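PDB 5FOO: 6-phospho-beta-d glycosidase from Streptococcus pyogenes, which probably hydrolyses 6-phosphorylated beta-glucosides as a glycoside hydrolase of family 1, and is captured here with 6-phosphocyclophellitol covalently bound. Local coordinates for residues A[12-17]-A[73-78]; A[364-369]-A[414-419]; A[432-437]-A[447-452]. The protein carries 1 engineered substitution. One frame throughout, in Å; residues are numbered along the deposited sequence.

Contact 1: A[12-17]-A[73-78]; sequences GATSGP and YRTSIQ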
loop_
_atom_site.group_PDB
_atom_site.type_symbol
_atom_site.label_atom_id
_atom_site.label_comp_id
_atom_site.label_asym_id
_atom_site.label_seq_id
_atom_site.Cartn_x
_atom_site.Cartn_y
_atom_site.Cartn_z
ATOM N N GLY A 12 1.124 -12.859 1.620
ATOM C CA GLY A 12 1.847 -11.633 1.754
ATOM C C GLY A 12 1.669 -10.794 0.538
ATOM O O GLY A 12 1.047 -11.218 -0.431
ATOM N N ALA A 13 2.181 -9.580 0.677
ATOM C CA ALA A 13 2.050 -8.514 -0.239
ATOM C C ALA A 13 3.437 -8.017 -0.754
ATOM O O ALA A 13 4.427 -7.941 -0.003
ATOM C CB ALA A 13 1.350 -7.384 0.456
ATOM N N THR A 14 3.418 -7.624 -2.032
ATOM C CA THR A 14 4.496 -6.987 -2.780
ATOM C C THR A 14 3.837 -6.037 -3.810
ATOM O O THR A 14 2.619 -5.787 -3.738
ATOM C CB THR A 14 5.449 -8.047 -3.379
ATOM O OG1 THR A 14 6.612 -7.434 -3.896
ATOM C CG2 THR A 14 4.798 -8.904 -4.484
ATOM N N SER A 15 4.648 -5.490 -4.709
ATOM C CA SER A 15 4.180 -4.679 -5.802
ATOM C C SER A 15 5.003 -4.997 -7.056
ATOM O O SER A 15 6.093 -5.566 -6.971
ATOM C CB SER A 15 4.301 -3.210 -5.423
ATOM O OG SER A 15 5.640 -2.814 -5.383
ATOM N N GLY A 16 4.474 -4.685 -8.225
ATOM C CA GLY A 16 5.197 -4.881 -9.504
ATOM C C GLY A 16 6.594 -4.192 -9.480
ATOM O O GLY A 16 7.621 -4.815 -9.802
ATOM N N PRO A 17 6.634 -2.912 -9.098
ATOM C CA PRO A 17 7.906 -2.195 -9.129
ATOM C C PRO A 17 8.961 -2.753 -8.156
ATOM O O PRO A 17 10.147 -2.717 -8.463
ATOM C CB PRO A 17 7.509 -0.758 -8.771
ATOM C CG PRO A 17 6.071 -0.648 -9.141
ATOM C CD PRO A 17 5.503 -2.011 -8.829
ATOM N N TYR A 73 -2.087 -13.948 -2.521
ATOM C CA TYR A 73 -0.868 -13.194 -2.890
ATOM C C TYR A 73 -1.329 -11.870 -3.500
ATOM O O TYR A 73 -2.049 -11.890 -4.488
ATOM C CB TYR A 73 -0.050 -13.961 -3.924
ATOM C CG TYR A 73 1.244 -13.345 -4.459
ATOM C CD1 TYR A 73 2.433 -13.387 -3.735
ATOM C CD2 TYR A 73 1.289 -12.737 -5.715
ATOM C CE1 TYR A 73 3.652 -12.881 -4.280
ATOM C CE2 TYR A 73 2.465 -12.221 -6.243
ATOM C CZ TYR A 73 3.656 -12.286 -5.523
ATOM O OH TYR A 73 4.826 -11.759 -6.093
ATOM N N ARG A 74 -0.880 -10.744 -2.920
ATOM C CA ARG A 74 -1.143 -9.410 -3.481
ATOM C C ARG A 74 0.096 -8.837 -4.133
ATOM O O ARG A 74 1.168 -8.774 -3.524
ATOM C CB ARG A 74 -1.677 -8.463 -2.420
ATOM C CG ARG A 74 -2.230 -7.146 -2.988
ATOM C CD ARG A 74 -1.325 -5.938 -2.764
ATOM N NE ARG A 74 -1.155 -5.591 -1.349
ATOM C CZ ARG A 74 -0.571 -4.450 -0.916
ATOM N NH1 ARG A 74 -0.093 -3.520 -1.772
ATOM N NH2 ARG A 74 -0.510 -4.189 0.370
ATOM N N THR A 75 -0.046 -8.511 -5.403
ATOM C CA THR A 75 0.923 -7.707 -6.103
ATOM C C THR A 75 0.219 -6.582 -6.909
ATOM O O THR A 75 -0.944 -6.330 -6.748
ATOM C CB THR A 75 1.837 -8.594 -6.995
ATOM O OG1 THR A 75 3.019 -7.860 -7.381
ATOM C CG2 THR A 75 1.123 -9.112 -8.228
ATOM N N SER A 76 0.955 -5.881 -7.750
ATOM C CA SER A 76 0.374 -4.852 -8.560
ATOM C C SER A 76 0.730 -5.071 -9.998
ATOM O O SER A 76 1.736 -5.702 -10.328
ATOM C CB SER A 76 0.790 -3.453 -8.081
ATOM O OG SER A 76 2.140 -3.145 -8.413
ATOM N N ILE A 77 -0.170 -4.581 -10.855
ATOM C CA ILE A 77 0.066 -4.478 -12.310
ATOM C C ILE A 77 0.593 -3.060 -12.545
ATOM O O ILE A 77 -0.019 -2.063 -12.076
ATOM C CB ILE A 77 -1.238 -4.725 -13.123
ATOM C CG1 ILE A 77 -1.747 -6.169 -12.969
ATOM C CG2 ILE A 77 -1.070 -4.388 -14.596
ATOM C CD1 ILE A 77 -3.129 -6.433 -13.589
ATOM N N GLN A 78 1.708 -2.992 -13.265
ATOM C CA GLN A 78 2.347 -1.718 -13.691
ATOM C C GLN A 78 1.756 -1.217 -14.957
ATOM O O GLN A 78 1.879 -1.864 -15.959
ATOM C CB GLN A 78 3.840 -1.868 -13.882
ATOM C CG GLN A 78 4.565 -2.186 -12.564
ATOM C CD GLN A 78 6.079 -1.971 -12.656
ATOM O OE1 GLN A 78 6.552 -0.852 -12.678
ATOM N NE2 GLN A 78 6.827 -3.061 -12.691
HETATM O O HOH W 1 0.837 -3.516 -4.466
#

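Contact 2: A[364-369]-A[414-419]; sequences LSENGV and HVWTPI. With JAZ (6-phosphocyclophellitol), chain G.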
loop_
_atom_site.group_PDB
_atom_site.type_symbol
_atom_site.label_atom_id
_atom_site.label_comp_id
_atom_site.label_asym_id
_atom_site.label_seq_id
_atom_site.Cartn_x
_atom_site.Cartn_y
_atom_site.Cartn_z
ATOM N N LEU A 364 -5.958 -6.806 6.784
ATOM C CA LEU A 364 -4.729 -6.116 7.115
ATOM C C LEU A 364 -3.779 -6.461 6.017
ATOM O O LEU A 364 -3.219 -7.563 5.974
ATOM C CB LEU A 364 -4.210 -6.559 8.455
ATOM C CG LEU A 364 -2.957 -5.868 9.010
ATOM C CD1 LEU A 364 -3.103 -4.368 8.992
ATOM C CD2 LEU A 364 -2.743 -6.328 10.444
ATOM N N SER A 365 -3.585 -5.503 5.124
ATOM C CA SER A 365 -3.027 -5.755 3.799
ATOM C C SER A 365 -1.524 -5.601 3.703
ATOM O O SER A 365 -0.924 -5.984 2.653
ATOM C CB SER A 365 -3.737 -4.845 2.758
ATOM O OG SER A 365 -3.952 -3.541 3.319
ATOM N N GLU A 366 -0.898 -5.077 4.766
ATOM C CA GLU A 366 0.556 -4.927 4.756
ATOM C C GLU A 366 1.008 -4.795 6.213
ATOM O O GLU A 366 0.744 -3.817 6.851
ATOM C CB GLU A 366 0.945 -3.653 3.968
ATOM C CG GLU A 366 2.426 -3.287 3.949
ATOM C CD GLU A 366 2.752 -1.853 3.541
ATOM O OE1 GLU A 366 1.927 -0.947 3.657
ATOM O OE2 GLU A 366 3.997 -1.637 3.076
ATOM N N ASN A 367 1.665 -5.798 6.737
ATOM C CA ASN A 367 2.126 -5.727 8.109
ATOM C C ASN A 367 3.400 -6.485 8.095
ATOM O O ASN A 367 3.392 -7.596 7.652
ATOM C CB ASN A 367 1.118 -6.369 9.080
ATOM C CG ASN A 367 1.610 -6.413 10.483
ATOM O OD1 ASN A 367 1.899 -7.472 11.020
ATOM N ND2 ASN A 367 1.721 -5.259 11.085
ATOM N N GLY A 368 4.497 -5.866 8.549
ATOM C CA GLY A 368 5.789 -6.511 8.622
ATOM C C GLY A 368 6.800 -5.611 9.291
ATOM O O GLY A 368 6.481 -4.469 9.715
ATOM N N VAL A 369 7.993 -6.159 9.414
ATOM C CA VAL A 369 9.120 -5.502 10.090
ATOM C C VAL A 369 10.401 -5.734 9.271
ATOM O O VAL A 369 10.699 -6.853 8.810
ATOM C CB VAL A 369 9.317 -5.984 11.558
ATOM C CG1 VAL A 369 9.669 -7.461 11.657
ATOM C CG2 VAL A 369 10.403 -5.127 12.234
ATOM N N HIS A 414 -1.987 -10.168 5.373
ATOM C CA HIS A 414 -0.919 -10.274 4.412
ATOM C C HIS A 414 0.381 -9.659 5.073
ATOM O O HIS A 414 0.427 -8.506 5.460
ATOM C CB HIS A 414 -1.298 -9.539 3.097
ATOM C CG HIS A 414 -1.995 -10.386 2.077
ATOM N ND1 HIS A 414 -2.169 -9.982 0.776
ATOM C CD2 HIS A 414 -2.521 -11.638 2.154
ATOM C CE1 HIS A 414 -2.782 -10.937 0.096
ATOM N NE2 HIS A 414 -3.005 -11.952 0.919
ATOM N N VAL A 415 1.427 -10.457 5.125
ATOM C CA VAL A 415 2.721 -10.055 5.575
ATOM C C VAL A 415 3.412 -9.234 4.446
ATOM O O VAL A 415 3.523 -9.666 3.301
ATOM C CB VAL A 415 3.611 -11.262 5.920
ATOM C CG1 VAL A 415 4.959 -10.734 6.421
ATOM C CG2 VAL A 415 2.975 -12.134 6.997
ATOM N N TRP A 416 3.917 -8.057 4.806
ATOM C CA TRP A 416 4.917 -7.395 3.989
ATOM C C TRP A 416 6.346 -7.881 4.326
ATOM O O TRP A 416 6.767 -7.642 5.474
ATOM C CB TRP A 416 4.848 -5.884 4.098
ATOM C CG TRP A 416 5.722 -5.300 3.033
ATOM C CD1 TRP A 416 7.089 -5.034 3.097
ATOM C CD2 TRP A 416 5.312 -4.979 1.763
ATOM N NE1 TRP A 416 7.535 -4.589 1.880
ATOM C CE2 TRP A 416 6.460 -4.506 1.049
ATOM C CE3 TRP A 416 4.071 -4.991 1.130
ATOM C CZ2 TRP A 416 6.385 -4.101 -0.258
ATOM C CZ3 TRP A 416 3.990 -4.575 -0.172
ATOM C CH2 TRP A 416 5.120 -4.117 -0.858
ATOM N N THR A 417 6.771 -8.948 3.687
ATOM C CA THR A 417 6.687 -9.191 2.255
ATOM C C THR A 417 7.081 -10.679 2.106
ATOM O O THR A 417 7.881 -11.180 2.906
ATOM C CB THR A 417 7.435 -8.227 1.365
ATOM O OG1 THR A 417 6.902 -8.334 0.041
ATOM C CG2 THR A 417 8.917 -8.530 1.391
ATOM N N PRO A 418 6.515 -11.403 1.137
ATOM C CA PRO A 418 6.937 -12.806 1.066
ATOM C C PRO A 418 8.439 -13.046 0.857
ATOM O O PRO A 418 9.023 -13.883 1.524
ATOM C CB PRO A 418 6.164 -13.330 -0.139
ATOM C CG PRO A 418 4.923 -12.572 -0.058
ATOM C CD PRO A 418 5.347 -11.173 0.261
ATOM N N ILE A 419 9.003 -12.352 -0.113
ATOM C CA ILE A 419 10.380 -12.460 -0.486
ATOM C C ILE A 419 10.991 -11.054 -0.483
ATOM O O ILE A 419 10.401 -10.135 -1.026
ATOM C CB ILE A 419 10.485 -13.058 -1.896
ATOM C CG1 ILE A 419 9.882 -14.470 -1.923
ATOM C CG2 ILE A 419 11.948 -13.074 -2.372
ATOM C CD1 ILE A 419 9.684 -15.026 -3.316
HETATM C C2 JAZ G . 7.069 -0.605 1.469
HETATM C C3 JAZ G . 5.729 -0.890 0.759
HETATM C C4 JAZ G . 4.615 -0.031 1.349
HETATM C C5 JAZ G . 4.437 -0.252 2.844
HETATM C C6 JAZ G . 5.758 -0.098 3.566
HETATM C C7 JAZ G . 6.870 -0.942 2.942
HETATM C C8 JAZ G . 8.158 -0.901 3.759
HETATM O O9 JAZ G . 8.620 0.447 3.753
HETATM P P10 JAZ G . 10.182 0.727 3.832
HETATM O O11 JAZ G . 10.278 2.209 3.749
HETATM O O12 JAZ G . 10.929 -0.110 2.880
HETATM O O13 JAZ G . 10.605 0.233 5.146
HETATM O O14 JAZ G . 6.113 1.289 3.630
HETATM O O15 JAZ G . 8.104 -1.458 0.967
HETATM O O16 JAZ G . 5.904 -0.549 -0.593
HETATM O O17 JAZ G . 3.398 -0.280 0.666
HETATM O O HOH W 2 -2.162 -7.250 0.610
HETATM O O HOH W 3 8.206 -8.821 7.677
#

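Contact 3: A[432-437]-A[447-452]; sequences YGLVEN and KASAYW. With JAZ (6-phosphocyclophellitol), chain G.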
loop_
_atom_site.group_PDB
_atom_site.type_symbol
_atom_site.label_atom_id
_atom_site.label_comp_id
_atom_site.label_asym_id
_atom_site.label_seq_id
_atom_site.Cartn_x
_atom_site.Cartn_y
_atom_site.Cartn_z
ATOM N N TYR A 432 12.452 -7.277 4.740
ATOM C CA TYR A 432 11.131 -7.613 5.311
ATOM C C TYR A 432 10.639 -9.067 5.035
ATOM O O TYR A 432 9.612 -9.458 5.516
ATOM C CB TYR A 432 10.064 -6.658 4.726
ATOM C CG TYR A 432 10.042 -5.239 5.281
ATOM C CD1 TYR A 432 10.882 -4.237 4.787
ATOM C CD2 TYR A 432 9.147 -4.890 6.284
ATOM C CE1 TYR A 432 10.838 -2.928 5.289
ATOM C CE2 TYR A 432 9.086 -3.589 6.788
ATOM C CZ TYR A 432 9.942 -2.600 6.295
ATOM O OH TYR A 432 9.847 -1.323 6.847
ATOM N N GLY A 433 11.370 -9.861 4.266
ATOM C CA GLY A 433 10.852 -11.109 3.758
ATOM C C GLY A 433 10.672 -12.159 4.816
ATOM O O GLY A 433 11.440 -12.230 5.826
ATOM N N LEU A 434 9.684 -13.014 4.582
ATOM C CA LEU A 434 9.695 -14.337 5.217
ATOM C C LEU A 434 10.780 -15.210 4.545
ATOM O O LEU A 434 11.239 -16.192 5.086
ATOM C CB LEU A 434 8.337 -15.009 4.979
ATOM C CG LEU A 434 7.111 -14.327 5.516
ATOM C CD1 LEU A 434 5.871 -15.012 4.951
ATOM C CD2 LEU A 434 7.108 -14.302 7.051
ATOM N N VAL A 435 11.112 -14.881 3.314
ATOM C CA VAL A 435 12.056 -15.612 2.501
ATOM C C VAL A 435 13.116 -14.632 2.026
ATOM O O VAL A 435 12.813 -13.600 1.432
ATOM C CB VAL A 435 11.361 -16.213 1.268
ATOM C CG1 VAL A 435 12.353 -16.982 0.388
ATOM C CG2 VAL A 435 10.196 -17.128 1.723
ATOM N N GLU A 436 14.363 -15.018 2.241
ATOM C CA GLU A 436 15.527 -14.211 1.919
ATOM C C GLU A 436 15.708 -14.223 0.420
ATOM O O GLU A 436 15.488 -15.252 -0.209
ATOM C CB GLU A 436 16.749 -14.900 2.580
ATOM C CG GLU A 436 18.078 -14.312 2.230
ATOM C CD GLU A 436 19.257 -15.121 2.750
ATOM O OE1 GLU A 436 19.102 -16.210 3.398
ATOM O OE2 GLU A 436 20.350 -14.624 2.444
ATOM N N ASN A 437 16.151 -13.128 -0.139
ATOM C CA ASN A 437 16.622 -13.100 -1.496
ATOM C C ASN A 437 18.087 -12.659 -1.514
ATOM O O ASN A 437 18.454 -11.649 -0.915
ATOM C CB ASN A 437 15.845 -12.114 -2.373
ATOM C CG ASN A 437 16.139 -12.294 -3.853
ATOM O OD1 ASN A 437 16.551 -13.392 -4.307
ATOM N ND2 ASN A 437 15.896 -11.269 -4.618
ATOM N N LYS A 447 13.299 -18.094 5.522
ATOM C CA LYS A 447 13.800 -17.785 6.857
ATOM C C LYS A 447 12.949 -18.563 7.844
ATOM O O LYS A 447 11.881 -19.135 7.481
ATOM C CB LYS A 447 13.739 -16.275 7.166
ATOM C CG LYS A 447 14.229 -15.384 6.059
ATOM C CD LYS A 447 14.236 -13.904 6.476
ATOM C CE LYS A 447 14.515 -12.995 5.283
ATOM N NZ LYS A 447 14.090 -11.585 5.458
ATOM N N ALA A 448 13.402 -18.611 9.095
ATOM C CA ALA A 448 12.580 -19.236 10.120
ATOM C C ALA A 448 11.137 -18.724 10.154
ATOM O O ALA A 448 10.239 -19.482 10.513
ATOM C CB ALA A 448 13.182 -19.055 11.487
ATOM N N SER A 449 10.913 -17.451 9.849
ATOM C CA SER A 449 9.559 -16.917 9.957
ATOM C C SER A 449 8.665 -17.510 8.877
ATOM O O SER A 449 7.480 -17.611 9.091
ATOM C CB SER A 449 9.513 -15.401 9.894
ATOM O OG SER A 449 10.077 -15.021 8.698
ATOM N N ALA A 450 9.227 -17.946 7.760
ATOM C CA ALA A 450 8.422 -18.596 6.722
ATOM C C ALA A 450 7.778 -19.897 7.217
ATOM O O ALA A 450 6.624 -20.171 6.847
ATOM C CB ALA A 450 9.260 -18.882 5.490
ATOM N N TYR A 451 8.534 -20.704 7.990
ATOM C CA TYR A 451 8.033 -21.963 8.562
ATOM C C TYR A 451 7.089 -21.686 9.703
ATOM O O TYR A 451 6.109 -22.417 9.888
ATOM C CB TYR A 451 9.169 -22.943 8.956
ATOM C CG TYR A 451 9.945 -23.332 7.731
ATOM C CD1 TYR A 451 9.374 -24.161 6.737
ATOM C CD2 TYR A 451 11.221 -22.850 7.525
ATOM C CE1 TYR A 451 10.072 -24.482 5.584
ATOM C CE2 TYR A 451 11.916 -23.136 6.380
ATOM C CZ TYR A 451 11.338 -23.942 5.427
ATOM O OH TYR A 451 12.061 -24.207 4.330
ATOM N N TRP A 452 7.302 -20.616 10.442
ATOM C CA TRP A 452 6.353 -20.274 11.476
ATOM C C TRP A 452 5.006 -19.850 10.864
ATOM O O TRP A 452 3.919 -20.276 11.356
ATOM C CB TRP A 452 6.873 -19.221 12.418
ATOM C CG TRP A 452 5.841 -18.675 13.367
ATOM C CD1 TRP A 452 5.502 -19.143 14.622
ATOM C CD2 TRP A 452 5.049 -17.517 13.144
ATOM N NE1 TRP A 452 4.497 -18.359 15.151
ATOM C CE2 TRP A 452 4.210 -17.358 14.260
ATOM C CE3 TRP A 452 4.942 -16.607 12.067
ATOM C CZ2 TRP A 452 3.292 -16.319 14.347
ATOM C CZ3 TRP A 452 4.028 -15.580 12.154
ATOM C CH2 TRP A 452 3.227 -15.429 13.298
HETATM C C2 JAZ G . 7.069 -0.605 1.469
HETATM C C3 JAZ G . 5.729 -0.890 0.759
HETATM C C4 JAZ G . 4.615 -0.031 1.349
HETATM C C5 JAZ G . 4.437 -0.252 2.844
HETATM C C6 JAZ G . 5.758 -0.098 3.566
HETATM C C7 JAZ G . 6.870 -0.942 2.942
HETATM C C8 JAZ G . 8.158 -0.901 3.759
HETATM O O9 JAZ G . 8.620 0.447 3.753
HETATM P P10 JAZ G . 10.182 0.727 3.832
HETATM O O11 JAZ G . 10.278 2.209 3.749
HETATM O O12 JAZ G . 10.929 -0.110 2.880
HETATM O O13 JAZ G . 10.605 0.233 5.146
HETATM O O14 JAZ G . 6.113 1.289 3.630
HETATM O O15 JAZ G . 8.104 -1.458 0.967
HETATM O O16 JAZ G . 5.904 -0.549 -0.593
HETATM O O17 JAZ G . 3.398 -0.280 0.666
#

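Contact 1: A[12-17]-A[73-78]
Ala13 and Arg74 sit side by side in parallel strands, their CA atoms 4.6 Å apart, and two backbone bonds fix the register: Arg74 N gives its hydrogen to Gly12 O at 3.2 Å, and Thr14 N gives its own to Arg74 O at 2.9 Å. Beyond Thr14 a side chain takes over the pairing. Ser76 OG lies between its own backbone N and carbonyl carbon (chi1 74°), which turns the hydroxyl to the neighbouring chain, where it accepts the N-H of Gly16 at 2.8 Å in a nearly straight bond (163°). That N-H belongs to the first turn of helix 16-19. These are the first two strands of the TIM barrel of glycoside hydrolase family 1, joined at their C-terminal ends, where the active site lies. Ala13 and Arg74 point to one face of the sheet. The Ala13 methyl covers a face of the guanidinium group, with CB 3.6 Å from Arg74 NE. Bends at chi2 and chi3 carry that group over the methyl; NH2 then reaches Ser365 O, while a water bridges NH1 to Thr14 O. The opposite face carries Tyr73, whose ring lies against Ile58, Leu62 and Leu65 of helix 54-67. Its OH comes within 3.3 Å of Thr14 CG2, the two side chains meeting at a slant. Farther along, the Gln78 side chain runs alongside the Pro17 ring but points the other way, OE1 of Gln78 being 3.6 Å from CG of Pro17, and the amide is held by Glu20, Lys25 and Asn29.

Contact 2: A[364-369]-A[414-419]
Asn367 O is gripped twice from the other strand. Trp416 N donates to Asn367 O at 2.9 Å, coming from well above the carbonyl plane, and Val415 CA brings its hydrogen to the same oxygen, with Val415 CA 3.3 Å from Asn367 O. Strands 362-367 and 410-416 are the seventh and eighth of the family 1 TIM barrel, and their short segments run parallel with axes 25° apart. At the start of the pairing His414 N reaches Leu364 O at 2.9 Å, almost in line with the C=O bond; the return bond from Asn367 N to His414 O is weak and bent. A water joins Ser365 O to His414 ND1, while NE2 of that imidazole is held by Ser72. The side chains that carry the contact are Glu366 and Trp416. CG of Glu366, anti to its backbone N (chi1 176°), lies 3.6 Å from Trp416 CB, and the extended chain beyond it sends the carboxylate across a face of the indole, the two planes 66° apart. OE2 stands above that face near the rim. The same face carries the inhibitor, whose C3 packs over the rim on the six-membered-ring side; Thr417 CB covers the reverse. Trp416 is also edge-to-face with Tyr432. Glu366-Asn367-Gly368 matches the Glu-Asn-Gly signature that carries the catalytic nucleophile in family 1. The trapped adduct is consistent with Glu366 in that role: its OE2 is covalently bonded to C5 of 6-phosphocyclophellitol at 1.5 Å.

Contact 3: A[432-437]-A[447-452]
Lys447 and Leu434 have more surface buried by this contact than any other residue in it, and Ala450 follows. Lys447 is anchored at both ends. Its backbone N donates to Leu434 O at 2.8 Å, in the carbonyl plane, and its ammonium group reaches Gly433 O, with NZ also 2.8 Å away. Between these anchors the methylenes run extended past the backbone of 433-436: CG comes to 3.2 Å from Leu434 O, and CE lies 4.0 Å from Glu436 CB. Gly433 O is approached from a tilt of 31° to its carbonyl plane. Salt bridges with Glu374 and Asp420 hold the charge of NZ, and Asp420 also accepts Gly433 N, so one carboxylate joins the lysine to the loop it clasps. Leu434 meets the first turn of helix 448-459. Its CB packs on Ala450 CB at 4.0 Å, and CD2 lies 3.5 Å from Ser449 OG, a hydroxyl bonded to Asp386. The Ala450 methyl, through CB, also touches Leu434 O, at 3.4 Å, beside the Lys447 N bond to that oxygen. Ala450 N bonds back to Lys447 O as the helix begins. Just ahead of the clasped backbone, Tyr432 directs its OH at phosphate oxygen O13 of the inhibitor; the modelled separation is very short, so its exact value is doubtful. O13 sits at the ring edge, near its plane. A loop tyrosine beside the inhibitor's phosphate is consistent with the phosphate pocket of family 1 6-phospho-beta-glycosidases.

In the fold
From the N terminus, contact 1 closes a loop of 55 residues, which includes helix 54-67, and joins the first two barrel strands. Contact 2 closes a loop of 44 residues late in the chain, holding helix 387-405, and joins the last two strands. Contact 3 closes a loop of nine residues that turns back from strand 435-437 and holds its partner strand 444-446. The three follow in series; none nests in or crosses another. They meet in space: Ala13 O with Thr417 OG1 ties contact 1 to contact 2 where the eighth strand meets the first, and Pro418 O with Val435 N ties contact 2 to contact 3. Contacts 2 and 3 both reach the inhibitor.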